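PDB 1NP6: molybdopterin-guanine dinucleotide biosynthesis protein B from Escherichia coli, which binds GTP, hydrolyses it weakly, and may act as an adapter for efficient biosynthesis and use of the molybdopterin guanine dinucleotide cofactor. Local coordinates for residues Leu39-Thr43 against Glu107-His111; Lys116-Asp122 against Ile138-Val144. All blocks are in the same frame, centred on the assembly; numbering follows the deposited sequence.

Contact 1: Leu39-Thr43 against Glu107-His111; sequences LIKHT and EGFKH
His42 sets its CB squarely over one face of the Phe109 ring, 4.0 Å from the ring centroid and 1° off the normal, a CH-pi contact. The two rings themselves meet obliquely, with planes at 56°. Phe109 CE1 also meets Ile40 CG2 at 3.7 Å, so the ring bridges two residues of the strand; its CG stands anti to the carbonyl carbon (chi1 -69°), which swings the ring back toward that strand. With an alanine here, the CH-pi contact of His42 CB would probably be lost and a gap opened beside Ile40 CG2. Behind these groups, parallel pairing fixes the backbones: Glu107 N donates to Ile40 O (3.0 Å), and His42 N to Glu107 O (3.1 Å), bracketing Lys41. The side chains of Lys41 and Glu107 run alongside each other, and Glu107 OE1 packs on Lys41 CG at 3.4 Å. Lys41 NZ and Glu107 OE1 stay 4.1 Å apart, beyond a salt bridge; a water donates to Glu107 OE1 at 2.6 Å and accepts only weakly from Lys41 NZ. Further out, His42 NE2 is hydrogen-bonded to Glu85 OE2. Glu107 leans on Lys19 and Thr20 of helix 19-32, inferred GTP-binding residues, while Ile40 and Phe109 pack against helix 89-95; on its other flank, strand 37-42 pairs in parallel with a strand of the second subunit, continuing the sheet across the dimer.

Contact 2: Lys116-Asp122 against Ile138-Val144; sequences KIVLFRD and IAVASDV
Lys116 O receives Ile138 N at 2.9 Å, opening a parallel pairing whose short strand axes approach to 4.6 Å at 22°. Next, Ile117 lays CG1 obliquely against Ile138 CG1 (3.8 Å). Val118 makes both its backbone bonds, through N and through O, to the neighbouring strand: its N donates to Ala139 O with a nearly straight N-H...O angle of 170°, and its O accepts from Ala141 N at 2.8 Å. Leu119 shares a sheet face with Ala141, touching its CB through CD2 at 3.9 Å. On the face of Val118 and Val140, Phe120 extends its ring with CG anti to the backbone N (chi1 -179°), where Ser142 OG and Val144 CG2 meet the ring edge, the latter 3.5 Å from CE2. Ser142 OG itself donates to Val144 O, tying Ser142 to the chain just beyond the strand. Arg121 rests CG on Asp143 OD2 at 3.2 Å, but its NH1 bonds to Gly16 O of the P-loop. Asp122 N then donates to the syn side of Asp143 OD1 at 2.9 Å, a side-chain continuation of the strand pairing. Strands 116-120 and 137-142 thus carry the parallel sheet outward from strand 8-12, which leads into the Walker A loop, as in P-loop NTPases.

Both contacts belong to one parallel six-stranded sheet, on opposite sides of its strand 8-12, with centres about 18 Å apart and nearest atoms about 6 Å apart. Each is partly buried. Contact 1, about 6 Å from the chain centre, lies where strand 103-107 gives way to a loop: two backbone bonds, then aromatic packing and a Lys41-Glu107 pair beyond salt-bridge distance, weakly linked by water. Contact 2, about 15 Å out, has longer pairing, with 584 Å² buried against 356 Å², and mostly aliphatic packing until a carboxylate takes over at its C-terminal end. The second subunit reaches contact 1 but does not touch contact 2. Both border the P-loop, through Glu107 and through Leu119 and Arg121.

Contact 1: Leu39-Thr43 against Glu107-His111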
loop_
_atom_site.group_PDB
_atom_site.type_symbol
_atom_site.label_atom_id
_atom_site.label_comp_id
_atom_site.label_asym_id
_atom_site.label_seq_id
_atom_site.Cartn_x
_atom_site.Cartn_y
_atom_site.Cartn_z
ATOM N N LEU B 39 9.505 -1.530 -7.541
ATOM C CA LEU B 39 8.992 -2.687 -8.260
ATOM C C LEU B 39 7.457 -2.674 -8.337
ATOM O O LEU B 39 6.774 -2.503 -7.314
ATOM C CB LEU B 39 9.416 -3.989 -7.583
ATOM C CG LEU B 39 8.939 -5.306 -8.244
ATOM C CD1 LEU B 39 9.568 -5.530 -9.614
ATOM C CD2 LEU B 39 9.262 -6.488 -7.347
ATOM N N ILE B 40 6.931 -2.859 -9.544
ATOM C CA ILE B 40 5.488 -3.059 -9.747
ATOM C C ILE B 40 5.279 -4.444 -10.383
ATOM O O ILE B 40 5.842 -4.754 -11.441
ATOM C CB ILE B 40 4.897 -1.948 -10.659
ATOM C CG1 ILE B 40 5.210 -0.553 -10.094
ATOM C CG2 ILE B 40 3.392 -2.188 -10.848
ATOM C CD1 ILE B 40 4.665 0.666 -10.975
ATOM N N LYS B 41 4.471 -5.271 -9.737
ATOM C CA LYS B 41 4.311 -6.669 -10.125
ATOM C C LYS B 41 2.825 -7.046 -10.199
ATOM O O LYS B 41 2.016 -6.547 -9.414
ATOM C CB LYS B 41 5.005 -7.550 -9.070
ATOM C CG LYS B 41 4.995 -9.060 -9.341
ATOM C CD LYS B 41 5.712 -9.839 -8.230
ATOM C CE LYS B 41 5.099 -11.233 -8.029
ATOM N NZ LYS B 41 5.664 -12.291 -8.936
ATOM N N HIS B 42 2.481 -7.928 -11.131
ATOM C CA HIS B 42 1.163 -8.575 -11.171
ATOM C C HIS B 42 1.207 -9.972 -10.547
ATOM O O HIS B 42 2.202 -10.686 -10.689
ATOM C CB HIS B 42 0.684 -8.672 -12.619
ATOM C CG HIS B 42 -0.757 -9.052 -12.754
ATOM N ND1 HIS B 42 -1.164 -10.334 -13.061
ATOM C CD2 HIS B 42 -1.887 -8.316 -12.640
ATOM C CE1 HIS B 42 -2.483 -10.371 -13.127
ATOM N NE2 HIS B 42 -2.946 -9.161 -12.877
ATOM N N THR B 43 0.134 -10.355 -9.845
ATOM C CA THR B 43 0.021 -11.691 -9.266
ATOM C C THR B 43 -1.378 -12.278 -9.488
ATOM O O THR B 43 -2.357 -11.541 -9.606
ATOM C CB THR B 43 0.438 -11.692 -7.739
ATOM O OG1 THR B 43 0.569 -13.039 -7.269
ATOM C CG2 THR B 43 -0.642 -11.103 -6.824
ATOM N N GLU B 107 6.948 -5.902 -13.963
ATOM C CA GLU B 107 6.901 -7.338 -14.273
ATOM C C GLU B 107 5.513 -8.025 -14.125
ATOM O O GLU B 107 4.754 -7.728 -13.205
ATOM C CB GLU B 107 7.913 -8.051 -13.364
ATOM C CG GLU B 107 7.695 -9.539 -13.233
ATOM C CD GLU B 107 8.297 -10.087 -11.968
ATOM O OE1 GLU B 107 8.022 -9.524 -10.888
ATOM O OE2 GLU B 107 9.054 -11.071 -12.068
ATOM N N GLY B 108 5.201 -8.952 -15.034
ATOM C CA GLY B 108 4.052 -9.844 -14.889
ATOM C C GLY B 108 2.738 -9.402 -15.529
ATOM O O GLY B 108 1.743 -10.139 -15.489
ATOM N N PHE B 109 2.735 -8.208 -16.116
ATOM C CA PHE B 109 1.545 -7.664 -16.787
ATOM C C PHE B 109 1.428 -8.146 -18.238
ATOM O O PHE B 109 2.428 -8.245 -18.956
ATOM C CB PHE B 109 1.554 -6.129 -16.745
ATOM C CG PHE B 109 1.348 -5.548 -15.353
ATOM C CD1 PHE B 109 2.432 -5.359 -14.491
ATOM C CD2 PHE B 109 0.074 -5.187 -14.910
ATOM C CE1 PHE B 109 2.249 -4.844 -13.202
ATOM C CE2 PHE B 109 -0.121 -4.660 -13.628
ATOM C CZ PHE B 109 0.969 -4.487 -12.773
ATOM N N LYS B 110 0.197 -8.443 -18.655
ATOM C CA LYS B 110 -0.104 -8.850 -20.033
ATOM C C LYS B 110 0.290 -7.768 -21.038
ATOM O O LYS B 110 0.867 -8.065 -22.087
ATOM C CB LYS B 110 -1.596 -9.161 -20.177
ATOM C CG LYS B 110 -1.911 -10.534 -20.755
ATOM C CD LYS B 110 -3.420 -10.766 -20.844
ATOM C CE LYS B 110 -3.963 -11.440 -19.586
ATOM N NZ LYS B 110 -4.318 -10.443 -18.536
ATOM N N HIS B 111 -0.017 -6.514 -20.706
ATOM C CA HIS B 111 0.323 -5.387 -21.562
ATOM C C HIS B 111 1.193 -4.372 -20.826
ATOM O O HIS B 111 0.770 -3.794 -19.815
ATOM C CB HIS B 111 -0.945 -4.734 -22.105
ATOM C CG HIS B 111 -1.774 -5.650 -22.955
ATOM N ND1 HIS B 111 -1.787 -5.579 -24.331
ATOM C CD2 HIS B 111 -2.613 -6.660 -22.621
ATOM C CE1 HIS B 111 -2.602 -6.504 -24.809
ATOM N NE2 HIS B 111 -3.115 -7.173 -23.792
HETATM O O HOH W 1 8.963 -11.270 -9.278
#

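Contact 2: Lys116-Asp122 against Ile138-Val144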
loop_
_atom_site.group_PDB
_atom_site.type_symbol
_atom_site.label_atom_id
_atom_site.label_comp_id
_atom_site.label_asym_id
_atom_site.label_seq_id
_atom_site.Cartn_x
_atom_site.Cartn_y
_atom_site.Cartn_z
ATOM N N LYS B 116 11.858 -1.820 -22.394
ATOM C CA LYS B 116 11.726 -3.230 -22.033
ATOM C C LYS B 116 12.975 -4.054 -22.354
ATOM O O LYS B 116 13.581 -3.894 -23.418
ATOM C CB LYS B 116 10.534 -3.820 -22.796
ATOM C CG LYS B 116 9.787 -4.927 -22.092
ATOM C CD LYS B 116 8.289 -4.893 -22.431
ATOM C CE LYS B 116 8.028 -4.683 -23.928
ATOM N NZ LYS B 116 6.603 -4.947 -24.279
ATOM N N ILE B 117 13.342 -4.949 -21.438
ATOM C CA ILE B 117 14.332 -5.994 -21.729
ATOM C C ILE B 117 13.583 -7.323 -21.814
ATOM O O ILE B 117 12.748 -7.624 -20.961
ATOM C CB ILE B 117 15.461 -6.006 -20.649
ATOM C CG1 ILE B 117 16.260 -4.702 -20.751
ATOM C CG2 ILE B 117 16.370 -7.272 -20.797
ATOM C CD1 ILE B 117 17.201 -4.428 -19.588
ATOM N N VAL B 118 13.842 -8.076 -22.882
ATOM C CA VAL B 118 13.187 -9.353 -23.157
ATOM C C VAL B 118 14.192 -10.478 -22.853
ATOM O O VAL B 118 15.364 -10.339 -23.131
ATOM C CB VAL B 118 12.728 -9.433 -24.638
ATOM C CG1 VAL B 118 12.228 -10.844 -25.032
ATOM C CG2 VAL B 118 11.648 -8.401 -24.896
ATOM N N LEU B 119 13.716 -11.567 -22.269
ATOM C CA LEU B 119 14.596 -12.675 -21.870
ATOM C C LEU B 119 14.386 -13.894 -22.756
ATOM O O LEU B 119 13.273 -14.115 -23.249
ATOM C CB LEU B 119 14.353 -13.036 -20.399
ATOM C CG LEU B 119 14.185 -11.891 -19.379
ATOM C CD1 LEU B 119 13.912 -12.463 -18.006
ATOM C CD2 LEU B 119 15.377 -10.914 -19.321
ATOM N N PHE B 120 15.457 -14.662 -22.980
ATOM C CA PHE B 120 15.397 -15.927 -23.727
ATOM C C PHE B 120 16.317 -16.973 -23.092
ATOM O O PHE B 120 17.494 -16.717 -22.880
ATOM C CB PHE B 120 15.797 -15.718 -25.207
ATOM C CG PHE B 120 15.724 -16.978 -26.049
ATOM C CD1 PHE B 120 14.500 -17.417 -26.574
ATOM C CD2 PHE B 120 16.871 -17.731 -26.314
ATOM C CE1 PHE B 120 14.415 -18.599 -27.328
ATOM C CE2 PHE B 120 16.800 -18.921 -27.074
ATOM C CZ PHE B 120 15.565 -19.341 -27.599
ATOM N N ARG B 121 15.765 -18.142 -22.798
ATOM C CA ARG B 121 16.551 -19.309 -22.391
ATOM C C ARG B 121 16.263 -20.451 -23.347
ATOM O O ARG B 121 15.104 -20.865 -23.502
ATOM C CB ARG B 121 16.236 -19.727 -20.939
ATOM C CG ARG B 121 17.201 -20.790 -20.411
ATOM C CD ARG B 121 16.954 -21.312 -19.002
ATOM N NE ARG B 121 15.922 -22.345 -18.979
ATOM C CZ ARG B 121 14.683 -22.107 -18.598
ATOM N NH1 ARG B 121 14.362 -20.887 -18.207
ATOM N NH2 ARG B 121 13.771 -23.067 -18.602
ATOM N N ASP B 122 17.311 -20.962 -23.991
ATOM C CA ASP B 122 17.153 -21.977 -25.029
ATOM C C ASP B 122 16.367 -23.205 -24.542
ATOM O O ASP B 122 15.461 -23.670 -25.231
ATOM C CB ASP B 122 18.518 -22.384 -25.592
ATOM C CG ASP B 122 18.428 -22.986 -26.995
ATOM O OD1 ASP B 122 18.885 -24.136 -27.152
ATOM O OD2 ASP B 122 17.942 -22.394 -27.999
ATOM N N ILE B 138 14.831 -2.554 -25.611
ATOM C CA ILE B 138 16.175 -1.975 -25.630
ATOM C C ILE B 138 17.293 -3.036 -25.625
ATOM O O ILE B 138 18.468 -2.716 -25.877
ATOM C CB ILE B 138 16.351 -0.954 -24.457
ATOM C CG1 ILE B 138 16.330 -1.663 -23.074
ATOM C CG2 ILE B 138 15.281 0.149 -24.554
ATOM C CD1 ILE B 138 16.730 -0.756 -21.889
ATOM N N ALA B 139 16.918 -4.288 -25.348
ATOM C CA ALA B 139 17.879 -5.402 -25.295
ATOM C C ALA B 139 17.163 -6.743 -25.141
ATOM O O ALA B 139 16.027 -6.780 -24.688
ATOM C CB ALA B 139 18.827 -5.194 -24.135
ATOM N N VAL B 140 17.831 -7.829 -25.537
ATOM C CA VAL B 140 17.409 -9.199 -25.223
ATOM C C VAL B 140 18.517 -9.834 -24.380
ATOM O O VAL B 140 19.646 -9.901 -24.844
ATOM C CB VAL B 140 17.220 -10.051 -26.501
ATOM C CG1 VAL B 140 16.907 -11.512 -26.171
ATOM C CG2 VAL B 140 16.094 -9.473 -27.408
ATOM N N ALA B 141 18.200 -10.271 -23.157
ATOM C CA ALA B 141 19.149 -11.058 -22.331
ATOM C C ALA B 141 18.955 -12.537 -22.618
ATOM O O ALA B 141 17.856 -13.087 -22.428
ATOM C CB ALA B 141 18.947 -10.767 -20.856
ATOM N N SER B 142 20.017 -13.183 -23.095
ATOM C CA SER B 142 19.921 -14.530 -23.629
ATOM C C SER B 142 21.040 -15.465 -23.126
ATOM O O SER B 142 22.098 -15.002 -22.755
ATOM C CB SER B 142 20.031 -14.507 -25.149
ATOM O OG SER B 142 19.728 -15.790 -25.675
ATOM N N ASP B 143 20.811 -16.778 -23.176
ATOM C CA ASP B 143 21.886 -17.727 -22.860
ATOM C C ASP B 143 22.524 -18.312 -24.130
ATOM O O ASP B 143 23.439 -19.122 -24.074
ATOM C CB ASP B 143 21.452 -18.780 -21.823
ATOM C CG ASP B 143 20.427 -19.776 -22.343
ATOM O OD1 ASP B 143 19.823 -19.600 -23.427
ATOM O OD2 ASP B 143 20.169 -20.808 -21.704
ATOM N N VAL B 144 22.057 -17.851 -25.286
ATOM C CA VAL B 144 22.647 -18.234 -26.563
ATOM C C VAL B 144 22.894 -16.987 -27.411
ATOM O O VAL B 144 22.131 -16.015 -27.325
ATOM C CB VAL B 144 21.764 -19.240 -27.361
ATOM C CG1 VAL B 144 21.833 -20.633 -26.756
ATOM C CG2 VAL B 144 20.318 -18.747 -27.479
#